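Local coordinates for aldehyde Dehydrogenase (Burkholderia cenocepacia, PDB 4O6R), which probably oxidises aldehydes to carboxylic acids with NAD+ or NADP+ as hydride acceptor, at residues A280-Q285 and P394-L399; G286-A291 and C446-N451; A439-I444 and S454-V459. All blocks are in the same frame, centred on the assembly; numbering follows the deposited sequence. Where two conformers were deposited one is given.

Interaction 1. Residues A280-Q285 and P394-L399; sequences AIFHNQ and PFVTVL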
loop_
_atom_site.group_PDB
_atom_site.type_symbol
_atom_site.label_atom_id
_atom_site.label_comp_id
_atom_site.label_asym_id
_atom_site.label_seq_id
_atom_site.Cartn_x
_atom_site.Cartn_y
_atom_site.Cartn_z
ATOM N N ALA A 280 -7.169 -24.285 22.899
ATOM C CA ALA A 280 -8.036 -23.887 21.817
ATOM C C ALA A 280 -9.508 -24.043 22.147
ATOM O O ALA A 280 -10.336 -23.261 21.633
ATOM C CB ALA A 280 -7.702 -24.674 20.552
ATOM N N ILE A 281 -9.855 -25.041 22.959
ATOM C CA ILE A 281 -11.265 -25.269 23.286
ATOM C C ILE A 281 -11.626 -24.921 24.721
ATOM O O ILE A 281 -12.752 -24.496 24.952
ATOM C CB ILE A 281 -11.726 -26.688 22.937
ATOM C CG1 ILE A 281 -13.261 -26.866 23.051
ATOM C CG2 ILE A 281 -11.030 -27.718 23.818
ATOM C CD1 ILE A 281 -14.088 -25.903 22.206
ATOM N N PHE A 282 -10.710 -25.056 25.678
ATOM C CA PHE A 282 -11.084 -24.827 27.083
ATOM C C PHE A 282 -10.869 -23.418 27.581
ATOM O O PHE A 282 -11.564 -23.006 28.519
ATOM C CB PHE A 282 -10.467 -25.895 28.002
ATOM C CG PHE A 282 -10.861 -27.295 27.601
ATOM C CD1 PHE A 282 -12.202 -27.608 27.354
ATOM C CD2 PHE A 282 -9.923 -28.280 27.418
ATOM C CE1 PHE A 282 -12.578 -28.866 26.943
ATOM C CE2 PHE A 282 -10.300 -29.540 27.016
ATOM C CZ PHE A 282 -11.622 -29.842 26.772
ATOM N N HIS A 283 -9.971 -22.660 26.952
ATOM C CA HIS A 283 -9.841 -21.261 27.321
ATOM C C HIS A 283 -11.169 -20.577 27.088
ATOM O O HIS A 283 -11.851 -20.853 26.106
ATOM C CB HIS A 283 -8.744 -20.530 26.559
ATOM C CG HIS A 283 -8.808 -19.043 26.712
ATOM N ND1 HIS A 283 -9.217 -18.214 25.702
ATOM C CD2 HIS A 283 -8.580 -18.240 27.782
ATOM C CE1 HIS A 283 -9.191 -16.956 26.110
ATOM N NE2 HIS A 283 -8.831 -16.949 27.379
ATOM N N ASN A 284 -11.527 -19.710 28.023
ATOM C CA ASN A 284 -12.770 -18.931 27.994
ATOM C C ASN A 284 -13.988 -19.831 28.058
ATOM O O ASN A 284 -15.086 -19.470 27.608
ATOM C CB ASN A 284 -12.861 -17.984 26.790
ATOM C CG ASN A 284 -13.468 -16.646 27.172
ATOM O OD1 ASN A 284 -13.002 -16.021 28.129
ATOM N ND2 ASN A 284 -14.520 -16.201 26.457
ATOM N N GLN A 285 -13.784 -21.018 28.626
ATOM C CA GLN A 285 -14.850 -21.980 28.757
ATOM C C GLN A 285 -15.421 -22.384 27.382
ATOM O O GLN A 285 -16.597 -22.717 27.241
ATOM C CB GLN A 285 -15.939 -21.410 29.666
ATOM C CG GLN A 285 -15.532 -21.138 31.118
ATOM C CD GLN A 285 -14.462 -20.075 31.327
ATOM O OE1 GLN A 285 -13.351 -20.385 31.784
ATOM N NE2 GLN A 285 -14.775 -18.815 30.976
ATOM N N PRO A 394 -17.249 -25.594 26.719
ATOM C CA PRO A 394 -15.950 -26.250 26.840
ATOM C C PRO A 394 -16.123 -27.684 26.377
ATOM O O PRO A 394 -16.104 -28.610 27.178
ATOM C CB PRO A 394 -15.660 -26.177 28.340
ATOM C CG PRO A 394 -17.019 -26.215 28.978
ATOM C CD PRO A 394 -17.913 -25.441 28.024
ATOM N N PHE A 395 -16.338 -27.834 25.074
ATOM C CA PHE A 395 -16.906 -29.043 24.510
ATOM C C PHE A 395 -16.228 -29.283 23.178
ATOM O O PHE A 395 -16.376 -28.500 22.282
ATOM C CB PHE A 395 -18.423 -28.820 24.320
ATOM C CG PHE A 395 -19.185 -30.003 23.808
ATOM C CD1 PHE A 395 -18.955 -30.516 22.529
ATOM C CD2 PHE A 395 -20.203 -30.569 24.563
ATOM C CE1 PHE A 395 -19.681 -31.596 22.064
ATOM C CE2 PHE A 395 -20.951 -31.630 24.083
ATOM C CZ PHE A 395 -20.696 -32.158 22.836
ATOM N N VAL A 396 -15.468 -30.358 23.062
ATOM C CA VAL A 396 -14.764 -30.643 21.802
ATOM C C VAL A 396 -15.211 -31.978 21.206
ATOM O O VAL A 396 -15.420 -32.951 21.924
ATOM C CB VAL A 396 -13.220 -30.552 21.979
ATOM C CG1 VAL A 396 -12.723 -31.522 23.046
ATOM C CG2 VAL A 396 -12.495 -30.729 20.637
ATOM N N THR A 397 -15.417 -31.972 19.897
ATOM C CA THR A 397 -15.804 -33.147 19.151
ATOM C C THR A 397 -14.617 -33.694 18.362
ATOM O O THR A 397 -13.968 -32.960 17.617
ATOM C CB THR A 397 -16.962 -32.838 18.212
ATOM O OG1 THR A 397 -18.059 -32.319 18.990
ATOM C CG2 THR A 397 -17.396 -34.112 17.463
ATOM N N VAL A 398 -14.347 -34.987 18.561
ATOM C CA VAL A 398 -13.192 -35.634 17.969
ATOM C C VAL A 398 -13.608 -36.458 16.782
ATOM O O VAL A 398 -14.577 -37.247 16.858
ATOM C CB VAL A 398 -12.487 -36.556 18.955
ATOM C CG1 VAL A 398 -11.161 -37.055 18.377
ATOM C CG2 VAL A 398 -12.246 -35.845 20.266
ATOM N N LEU A 399 -12.829 -36.301 15.713
ATOM C CA LEU A 399 -12.976 -37.041 14.477
ATOM C C LEU A 399 -11.577 -37.537 14.066
ATOM O O LEU A 399 -10.573 -36.916 14.423
ATOM C CB LEU A 399 -13.527 -36.116 13.389
ATOM C CG LEU A 399 -14.921 -35.516 13.622
ATOM C CD1 LEU A 399 -15.166 -34.308 12.756
ATOM C CD2 LEU A 399 -15.974 -36.573 13.406
#
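Just past the end of helix 270-282 the chain turns so that Q285 lies against P394, their CA atoms 4.8 Å apart, immediately before strand 395-401 begins. Q285 O sits 3.0 Å from P394 N, but proline has no amide hydrogen to give. The carbonyl oxygen rests instead against the pyrrolidine ring, with P394 CD 3.1 Å from Q285 O. The amide end of Q285 turns elsewhere, with OE1 hydrogen-bonded to G329 N.

Beside this backbone junction, I281 and F282 reach out from the last turn of the helix. With CG1 of I281 anti to the backbone N (chi1 -170°), that branch runs onto the strand. Its tip, I281 CD1, meets the carbonyl of F395 at 3.5 Å from O, while I281 CG1 packs against V396 CB at 3.8 Å. The other branch, I281 CG2, lies over the centre of one face of the F282 ring and backs that ring from within the helix. F282 then presents an edge to the strand: its CE1 is 3.5 Å from P394 O, close to the ring plane, and its CD1 is 3.9 Å from P394 CB. The phenyl and proline side chains meet at about a right angle. V396 turns its CB toward the helix, and its CG1 approaches F282 CZ obliquely.

A313 of helix 302-315 and F494 of the second subunit also touch F282, while F309 and I376 pack on V396. Backbone hydrogen bonds join V396 to T375 and V377 of the adjoining strand. This is the hydrophobic helix-on-sheet packing of an alpha/beta domain: helix 270-282 belongs to the beta-alpha-beta crossover between parallel strands 261-264 and 294-298 in the catalytic domain of the aldehyde dehydrogenase fold.

Interaction 2. Residues G286-A291 and C446-N451; sequences GQACIA and CYKRVN. With NO3 (nitrate ion), chain N; NO3 (nitrate ion), chain F.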
loop_
_atom_site.group_PDB
_atom_site.type_symbol
_atom_site.label_atom_id
_atom_site.label_comp_id
_atom_site.label_asym_id
_atom_site.label_seq_id
_atom_site.Cartn_x
_atom_site.Cartn_y
_atom_site.Cartn_z
ATOM N N GLY A 286 -14.587 -22.343 26.358
ATOM C CA GLY A 286 -15.064 -22.597 25.001
ATOM C C GLY A 286 -15.975 -21.561 24.377
ATOM O O GLY A 286 -16.498 -21.776 23.261
ATOM N N GLN A 287 -16.121 -20.411 25.032
ATOM C CA GLN A 287 -17.029 -19.374 24.584
ATOM C C GLN A 287 -16.246 -18.396 23.706
ATOM O O GLN A 287 -15.910 -17.266 24.094
ATOM C CB GLN A 287 -17.665 -18.672 25.788
ATOM C CG GLN A 287 -18.443 -19.606 26.695
ATOM C CD GLN A 287 -18.773 -18.986 28.061
ATOM O OE1 GLN A 287 -19.908 -19.045 28.527
ATOM N NE2 GLN A 287 -17.782 -18.385 28.686
ATOM N N ALA A 288 -15.892 -18.907 22.528
ATOM C CA ALA A 288 -15.060 -18.206 21.590
ATOM C C ALA A 288 -15.487 -18.672 20.218
ATOM O O ALA A 288 -15.532 -19.858 19.951
ATOM C CB ALA A 288 -13.578 -18.519 21.828
ATOM N N CYS A 289 -15.803 -17.740 19.335
ATOM C CA CYS A 289 -16.266 -18.137 18.025
ATOM C C CYS A 289 -15.140 -18.814 17.226
ATOM O O CYS A 289 -15.426 -19.531 16.273
ATOM C CB CYS A 289 -16.871 -16.946 17.280
ATOM S SG CYS A 289 -18.239 -16.131 18.160
ATOM N N ILE A 290 -13.877 -18.613 17.629
ATOM C CA ILE A 290 -12.745 -19.333 17.017
ATOM C C ILE A 290 -12.240 -20.547 17.777
ATOM O O ILE A 290 -11.139 -21.053 17.487
ATOM C CB ILE A 290 -11.533 -18.396 16.791
ATOM C CG1 ILE A 290 -11.170 -17.628 18.068
ATOM C CG2 ILE A 290 -11.863 -17.478 15.626
ATOM C CD1 ILE A 290 -9.804 -16.927 18.001
ATOM N N ALA A 291 -13.031 -21.017 18.736
ATOM C CA ALA A 291 -12.636 -22.184 19.523
ATOM C C ALA A 291 -12.326 -23.348 18.622
ATOM O O ALA A 291 -13.012 -23.555 17.637
ATOM C CB ALA A 291 -13.740 -22.574 20.464
ATOM N N CYS A 446 -0.044 -23.690 16.340
ATOM C CA CYS A 446 -0.523 -22.735 17.340
ATOM C C CYS A 446 -2.027 -22.677 17.124
ATOM O O CYS A 446 -2.557 -23.336 16.232
ATOM C CB CYS A 446 0.138 -21.364 17.186
ATOM S SG CYS A 446 -0.089 -20.535 15.576
ATOM N N TYR A 447 -2.725 -21.945 17.967
ATOM C CA TYR A 447 -4.163 -21.745 17.780
ATOM C C TYR A 447 -4.604 -20.470 18.472
ATOM O O TYR A 447 -4.056 -20.085 19.494
ATOM C CB TYR A 447 -4.980 -22.938 18.282
ATOM C CG TYR A 447 -6.169 -23.281 17.399
ATOM C CD1 TYR A 447 -6.030 -24.131 16.308
ATOM C CD2 TYR A 447 -7.430 -22.779 17.671
ATOM C CE1 TYR A 447 -7.122 -24.462 15.497
ATOM C CE2 TYR A 447 -8.530 -23.102 16.884
ATOM C CZ TYR A 447 -8.378 -23.929 15.792
ATOM O OH TYR A 447 -9.478 -24.255 15.051
ATOM N N LYS A 448 -5.623 -19.837 17.909
ATOM C CA LYS A 448 -6.187 -18.605 18.443
ATOM C C LYS A 448 -5.147 -17.499 18.643
ATOM O O LYS A 448 -5.174 -16.795 19.652
ATOM C CB LYS A 448 -6.949 -18.836 19.752
ATOM C CG LYS A 448 -7.985 -19.918 19.711
ATOM C CD LYS A 448 -9.134 -19.726 20.700
ATOM C CE LYS A 448 -8.683 -19.618 22.143
ATOM N NZ LYS A 448 -9.825 -19.050 22.935
ATOM N N ARG A 449 -4.192 -17.365 17.729
ATOM C CA ARG A 449 -3.329 -16.215 17.791
ATOM C C ARG A 449 -4.081 -15.035 17.175
ATOM O O ARG A 449 -4.528 -15.108 16.036
ATOM C CB ARG A 449 -1.997 -16.420 17.066
ATOM C CG ARG A 449 -1.235 -17.683 17.475
ATOM C CD ARG A 449 -0.914 -17.670 18.954
ATOM N NE ARG A 449 -0.083 -16.547 19.323
ATOM C CZ ARG A 449 0.517 -16.411 20.509
ATOM N NH1 ARG A 449 0.355 -17.323 21.460
ATOM N NH2 ARG A 449 1.285 -15.346 20.756
ATOM N N VAL A 450 -4.193 -13.985 17.980
ATOM C CA VAL A 450 -4.846 -12.737 17.556
ATOM C C VAL A 450 -3.907 -11.564 17.830
ATOM O O VAL A 450 -3.209 -11.508 18.868
ATOM C CB VAL A 450 -6.244 -12.551 18.194
ATOM C CG1 VAL A 450 -7.194 -13.644 17.746
ATOM C CG2 VAL A 450 -6.168 -12.535 19.705
ATOM N N ASN A 451 -3.847 -10.635 16.872
ATOM C CA ASN A 451 -2.996 -9.467 16.959
ATOM C C ASN A 451 -3.784 -8.328 16.343
ATOM O O ASN A 451 -4.506 -8.536 15.337
ATOM C CB ASN A 451 -1.668 -9.716 16.229
ATOM C CG ASN A 451 -0.800 -8.495 16.130
ATOM O OD1 ASN A 451 -1.035 -7.619 15.317
ATOM N ND2 ASN A 451 0.241 -8.443 16.929
HETATM N N NO3 N . 0.703 -13.257 18.131
HETATM O O1 NO3 N . 1.398 -14.242 17.935
HETATM O O2 NO3 N . 1.200 -11.996 17.794
HETATM O O3 NO3 N . -0.567 -13.436 18.682
HETATM N N NO3 F . -9.796 -15.783 21.793
HETATM O O1 NO3 F . -9.808 -14.698 21.203
HETATM O O2 NO3 F . -8.881 -16.050 22.796
HETATM O O3 NO3 F . -10.719 -16.776 21.483
HETATM O O HOH W 1 -11.039 -21.765 14.885
#
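I290 packs against K448 where two irregular loops of the aldehyde dehydrogenase catalytic domain meet. One of them, 286-291, carries the GQxC sequence of the family's cysteine signature, in which C289 is probably the nucleophile. A type I turn from A288 to A291, closed by A291 N to A288 O, gives this loop its shape.

The apolar part centres on I290. Its CG1 stands between the backbone N and the carbonyl carbon (chi1 51°), which carries the end of the chain against the aliphatic part of K448; CD1 is 3.9 Å from K448 CB and the two side chains lie obliquely. I290 CD1 also reaches V450 CG1.

Water and an aromatic edge meet the carbonyl of the same residue. I290 O lies at the edge of the Y447 ring, near the ring plane, 3.4 Å from Y447 CE2. One water donates to I290 O at 2.7 Å and to Y447 OH at 2.9 Å, so it joins the two loops; the hydroxyl is also bonded to A261 O.

Charged groups hold two nitrates, probably from the crystallisation liquor. The K448 chain bends at chi3 (-57°), and its NZ donates to O3 of one nitrate at 2.8 Å and weakly to O2. The lysine also makes a cation-pi contact with W279. The same O3 lies 3.4 Å from A288 CB, so this anion nestles against both loops.

The CB of R449 is directed away from loop 286-291, and its guanidinium makes a salt bridge with D135 of the second subunit. The other nitrate sits at the guanidinium edge, its nitrogen in the guanidinium plane. R449 NE leans weakly on O3, while O1 accepts from both R449 NE at 3.1 Å and R449 NH2 at 3.0 Å, each N-H...O angle being 145°.

Interaction 3. Residues A439-I444 and S454-V459; sequences AGMCWI and SPFGGV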
loop_
_atom_site.group_PDB
_atom_site.type_symbol
_atom_site.label_atom_id
_atom_site.label_comp_id
_atom_site.label_asym_id
_atom_site.label_seq_id
_atom_site.Cartn_x
_atom_site.Cartn_y
_atom_site.Cartn_z
ATOM N N ALA A 439 -11.600 -20.842 5.561
ATOM C CA ALA A 439 -11.578 -20.091 6.783
ATOM C C ALA A 439 -10.892 -18.763 6.520
ATOM O O ALA A 439 -10.069 -18.658 5.587
ATOM C CB ALA A 439 -10.814 -20.854 7.869
ATOM N N GLY A 440 -11.209 -17.772 7.340
ATOM C CA GLY A 440 -10.524 -16.480 7.259
ATOM C C GLY A 440 -9.146 -16.491 7.906
ATOM O O GLY A 440 -8.334 -15.610 7.646
ATOM N N MET A 441 -8.908 -17.485 8.761
ATOM C CA MET A 441 -7.697 -17.583 9.557
ATOM C C MET A 441 -7.285 -19.046 9.710
ATOM O O MET A 441 -8.136 -19.905 9.934
ATOM C CB MET A 441 -7.947 -16.968 10.929
ATOM C CG MET A 441 -8.399 -15.517 10.868
ATOM S SD MET A 441 -9.034 -14.951 12.446
ATOM C CE MET A 441 -10.651 -15.705 12.432
ATOM N N CYS A 442 -5.987 -19.306 9.590
ATOM C CA CYS A 442 -5.451 -20.653 9.759
ATOM C C CYS A 442 -4.172 -20.580 10.587
ATOM O O CYS A 442 -3.231 -19.894 10.218
ATOM C CB CYS A 442 -5.165 -21.314 8.410
ATOM S SG CYS A 442 -4.643 -23.029 8.599
ATOM N N TRP A 443 -4.157 -21.291 11.707
ATOM C CA TRP A 443 -3.041 -21.304 12.639
ATOM C C TRP A 443 -2.296 -22.606 12.499
ATOM O O TRP A 443 -2.893 -23.689 12.630
ATOM C CB TRP A 443 -3.551 -21.145 14.100
ATOM C CG TRP A 443 -4.222 -19.830 14.364
ATOM C CD1 TRP A 443 -3.608 -18.612 14.432
ATOM C CD2 TRP A 443 -5.631 -19.574 14.538
ATOM N NE1 TRP A 443 -4.538 -17.629 14.653
ATOM C CE2 TRP A 443 -5.780 -18.184 14.721
ATOM C CE3 TRP A 443 -6.768 -20.378 14.587
ATOM C CZ2 TRP A 443 -7.022 -17.577 14.932
ATOM C CZ3 TRP A 443 -7.999 -19.783 14.785
ATOM C CH2 TRP A 443 -8.111 -18.389 14.957
ATOM N N ILE A 444 -0.986 -22.511 12.247
ATOM C CA ILE A 444 -0.140 -23.690 12.074
ATOM C C ILE A 444 0.787 -23.812 13.276
ATOM O O ILE A 444 1.575 -22.900 13.547
ATOM C CB ILE A 444 0.684 -23.642 10.789
ATOM C CG1 ILE A 444 -0.248 -23.494 9.596
ATOM C CG2 ILE A 444 1.509 -24.915 10.668
ATOM C CD1 ILE A 444 0.429 -22.996 8.336
ATOM N N SER A 454 -3.591 -8.029 12.614
ATOM C CA SER A 454 -3.805 -9.210 11.806
ATOM C C SER A 454 -5.288 -9.433 11.531
ATOM O O SER A 454 -6.048 -9.664 12.461
ATOM C CB SER A 454 -3.203 -10.434 12.490
ATOM O OG SER A 454 -3.372 -11.573 11.670
ATOM N N PRO A 455 -5.717 -9.326 10.257
ATOM C CA PRO A 455 -7.182 -9.288 9.998
ATOM C C PRO A 455 -7.882 -10.556 10.482
ATOM O O PRO A 455 -7.417 -11.683 10.251
ATOM C CB PRO A 455 -7.283 -9.193 8.464
ATOM C CG PRO A 455 -5.947 -9.710 7.988
ATOM C CD PRO A 455 -4.946 -9.243 9.002
ATOM N N PHE A 456 -9.032 -10.343 11.087
ATOM C CA PHE A 456 -9.797 -11.361 11.748
ATOM C C PHE A 456 -11.242 -11.352 11.222
ATOM O O PHE A 456 -11.938 -10.350 11.303
ATOM C CB PHE A 456 -9.788 -11.002 13.245
ATOM C CG PHE A 456 -10.472 -11.997 14.129
ATOM C CD1 PHE A 456 -11.834 -12.001 14.256
ATOM C CD2 PHE A 456 -9.729 -12.877 14.889
ATOM C CE1 PHE A 456 -12.477 -12.922 15.079
ATOM C CE2 PHE A 456 -10.345 -13.795 15.729
ATOM C CZ PHE A 456 -11.722 -13.809 15.833
ATOM N N GLY A 457 -11.686 -12.476 10.700
ATOM C CA GLY A 457 -13.066 -12.587 10.210
ATOM C C GLY A 457 -13.256 -13.846 9.422
ATOM O O GLY A 457 -12.336 -14.648 9.296
ATOM N N GLY A 458 -14.451 -14.008 8.880
ATOM C CA GLY A 458 -14.845 -15.278 8.296
ATOM C C GLY A 458 -15.103 -15.170 6.804
ATOM O O GLY A 458 -14.969 -14.097 6.192
ATOM N N VAL A 459 -15.415 -16.322 6.238
ATOM C CA VAL A 459 -15.916 -16.428 4.875
ATOM C C VAL A 459 -17.262 -17.149 4.908
ATOM O O VAL A 459 -17.645 -17.695 5.923
ATOM C CB VAL A 459 -14.914 -17.175 3.992
ATOM C CG1 VAL A 459 -13.578 -16.457 4.010
ATOM C CG2 VAL A 459 -14.732 -18.616 4.488
HETATM O O HOH W 2 -8.512 -12.803 7.776
#
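M441 folds its thioether onto F456, a Met-aromatic contact between the start of strand 441-444 and the loop that follows it. M441 was modelled in two conformers, so the details hold for one of them and are less certain. In that conformer the chain is extended as far as SD and then bends at chi3 (-77°), which swings the methyl over the ring. CE of M441 lies 3.8 Å from the centroid of the F456 ring and 11° off its normal, a CH-pi contact over the face. SD comes in obliquely toward the CD2 side of the ring.

Backbone contacts run beside it. G440 aims a CA hydrogen at the carbonyl of G457, with CA 3.3 Å from G457 O and an angle of 159° at the hydrogen. Through this C-H contact G440 approaches an oxygen that is buried without a hydrogen-bond partner in the model. One water lies 2.8 Å from G440 O and 2.9 Å from P455 O and can donate to both, although it has more acceptors within reach than protons to offer.

At the far end V459 turns its CB toward segment 439-444 and lays CG2 against the backbone of A439, 4.0 Å from A439 N.

Strand 441-444 lies beside 421-423, and C442 and I444 pack on helix 427-436. Along its other edge it pairs in parallel with a strand of the second subunit, so the sheet continues across the interface. W165 meets F456 edge-to-face, and a backbone hydrogen bond ties F456 to E467, past strand 463-464.

Interaction 2 touches both of the others, its centre about 11 Å from that of interaction 1 and about 10 Å from that of interaction 3; interactions 1 and 3, with centres about 18 Å apart, do not touch, though both reach the same seven-stranded sheet. H283 ND1, 3.0 Å from K448 NZ in a probable hydrogen bond, joins 280-285 to 446-451. Toward interaction 3, R449 O accepts from W443 NE1 at 2.9 Å, and I290 CG2 meets F456 CZ at 3.7 Å. The probable catalytic loop 286-291 is thus backed by both neighbours. AMP lies farther off, about 14 Å from the side chain of F456. All three contacts reach the second subunit, interaction 1 through F282.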